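Local coordinates for translation initiation factor eIF2b-like protein,Translation initiation factor eIF2b-like protein (PDB 4ZEM) that forms the beta subunit of the regulatory subcomplex of eIF2B, the complex that probably promotes guanine nucleotide exchange on eIF2 during translation initiation, at residues G47-L52 with A77-A82. Residues are numbered along the deposited sequence; the frame is centred on the assembly and turned at random.
Sequences GAIAQL and ARLARA
Ile49 and Leu79 mark the closest backbone approach of two successive helices, their CA atoms still 7.8 Å apart, so side chains alone bridge the gap. Residues 47-52 are an inner part of helix 43-59, and residues 77-82 form the last turns of helix 65-82. Both belong to the N-terminal helical domain characteristic of the eIF2B alpha/beta/delta family, which precedes the Rossmann-like domain with its central sheet. Within the first segment the helical ladder is regular, with Gln51 N bonded to Gly47 O and Leu52 N to Ala48 O. Three residues apart, Ile49 and Leu52 lie about one turn from each other on the same flank of their helix, and Leu79 enters between their ends. The pairing with Ile49 is tip to tip: Ile49 CD1 lies 3.7 Å from Leu79 CD1 and also touches Leu79 CB at 3.9 Å. Ile49 CG1 sits beside the backbone N, anti to the carbonyl carbon (chi1 -59°), and carries CD1 out across the gap. With CG anti to the backbone N (chi1 -172°), Leu52 meets the same leucine at a slant, bringing its CD1 branch to 3.7 Å from Leu79 CD1. The contact is small and wholly apolar, burying 142 Å² in all, but the surrounding helices close it over. Leu52 also packs on Ile28 and Leu31, and Leu79 on Ile32, all of helix 24-37, while Ile49 rests on Ile89 and Ile92 of helix 88-104. Next to Leu79, Arg78 ties its helix to helix 24-37 through salt bridges from NH1 to Glu25 and Glu29. At the centre, a single methyl, Leu79 CD1, bridges Ile49 CD1 and Leu52 CD1, the three carbons making an angle of 124° at the middle one.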
loop_
_atom_site.group_PDB
_atom_site.type_symbol
_atom_site.label_atom_id
_atom_site.label_comp_id
_atom_site.label_asym_id
_atom_site.label_seq_id
_atom_site.Cartn_x
_atom_site.Cartn_y
_atom_site.Cartn_z
ATOM N N GLY A 47 2.360 1.930 7.070
ATOM C CA GLY A 47 3.037 1.362 8.224
ATOM C C GLY A 47 2.535 1.937 9.537
ATOM O O GLY A 47 2.369 1.209 10.520
ATOM N N ALA A 48 2.268 3.241 9.546
ATOM C CA ALA A 48 1.791 3.918 10.750
ATOM C C ALA A 48 0.441 3.353 11.182
ATOM O O ALA A 48 0.202 3.151 12.369
ATOM C CB ALA A 48 1.698 5.424 10.524
ATOM N N ILE A 49 -0.429 3.082 10.214
ATOM C CA ILE A 49 -1.733 2.496 10.504
ATOM C C ILE A 49 -1.575 1.105 11.122
ATOM O O ILE A 49 -2.229 0.780 12.115
ATOM C CB ILE A 49 -2.605 2.394 9.238
ATOM C CG1 ILE A 49 -2.817 3.781 8.626
ATOM C CG2 ILE A 49 -3.944 1.752 9.563
ATOM C CD1 ILE A 49 -3.503 4.763 9.561
ATOM N N ALA A 50 -0.681 0.303 10.550
ATOM C CA ALA A 50 -0.436 -1.049 11.046
ATOM C C ALA A 50 0.057 -1.031 12.499
ATOM O O ALA A 50 -0.387 -1.823 13.328
ATOM C CB ALA A 50 0.574 -1.770 10.146
ATOM N N GLN A 51 0.968 -0.116 12.803
ATOM C CA GLN A 51 1.501 0.004 14.154
ATOM C C GLN A 51 0.454 0.475 15.162
ATOM O O GLN A 51 0.408 -0.014 16.298
ATOM C CB GLN A 51 2.705 0.950 14.160
ATOM C CG GLN A 51 4.015 0.239 13.894
ATOM C CD GLN A 51 5.165 1.189 13.667
ATOM O OE1 GLN A 51 5.006 2.237 13.044
ATOM N NE2 GLN A 51 6.337 0.829 14.175
ATOM N N LEU A 52 -0.373 1.432 14.753
ATOM C CA LEU A 52 -1.433 1.936 15.620
ATOM C C LEU A 52 -2.466 0.835 15.875
ATOM O O LEU A 52 -2.931 0.663 17.005
ATOM C CB LEU A 52 -2.089 3.181 15.003
ATOM C CG LEU A 52 -3.107 3.991 15.824
ATOM C CD1 LEU A 52 -4.510 3.372 15.844
ATOM C CD2 LEU A 52 -2.588 4.235 17.237
ATOM N N ALA A 77 -11.570 3.651 11.186
ATOM C CA ALA A 77 -12.505 4.616 10.621
ATOM C C ALA A 77 -12.081 6.050 10.932
ATOM O O ALA A 77 -12.188 6.938 10.086
ATOM C CB ALA A 77 -13.905 4.351 11.139
ATOM N N ARG A 78 -11.622 6.264 12.161
ATOM C CA ARG A 78 -11.174 7.574 12.628
ATOM C C ARG A 78 -9.941 8.047 11.863
ATOM O O ARG A 78 -9.848 9.204 11.452
ATOM C CB ARG A 78 -10.858 7.498 14.121
ATOM C CG ARG A 78 -12.076 7.323 14.993
ATOM C CD ARG A 78 -11.734 7.318 16.473
ATOM N NE ARG A 78 -11.050 8.521 16.931
ATOM C CZ ARG A 78 -10.517 8.643 18.144
ATOM N NH1 ARG A 78 -9.909 9.769 18.500
ATOM N NH2 ARG A 78 -10.590 7.633 19.001
ATOM N N LEU A 79 -8.991 7.139 11.692
ATOM C CA LEU A 79 -7.769 7.426 10.966
ATOM C C LEU A 79 -8.075 7.725 9.509
ATOM O O LEU A 79 -7.501 8.624 8.917
ATOM C CB LEU A 79 -6.809 6.250 11.074
ATOM C CG LEU A 79 -6.352 5.936 12.493
ATOM C CD1 LEU A 79 -5.627 4.607 12.553
ATOM C CD2 LEU A 79 -5.478 7.053 13.031
ATOM N N ALA A 80 -8.991 6.960 8.935
ATOM C CA ALA A 80 -9.378 7.139 7.548
ATOM C C ALA A 80 -10.005 8.503 7.347
ATOM O O ALA A 80 -9.776 9.159 6.338
ATOM C CB ALA A 80 -10.348 6.051 7.130
ATOM N N ARG A 81 -10.807 8.916 8.316
ATOM C CA ARG A 81 -11.491 10.198 8.265
ATOM C C ARG A 81 -10.516 11.370 8.253
ATOM O O ARG A 81 -10.734 12.358 7.562
ATOM C CB ARG A 81 -12.470 10.323 9.431
ATOM C CG ARG A 81 -13.578 11.335 9.204
ATOM C CD ARG A 81 -14.540 11.367 10.379
ATOM N NE ARG A 81 -13.851 11.619 11.641
ATOM C CZ ARG A 81 -14.457 11.673 12.821
ATOM N NH1 ARG A 81 -13.752 11.907 13.919
ATOM N NH2 ARG A 81 -15.766 11.493 12.902
ATOM N N ALA A 82 -9.446 11.255 9.029
ATOM C CA ALA A 82 -8.444 12.298 9.105
ATOM C C ALA A 82 -7.809 12.516 7.742
ATOM O O ALA A 82 -7.554 13.649 7.349
ATOM C CB ALA A 82 -7.386 11.936 10.129
#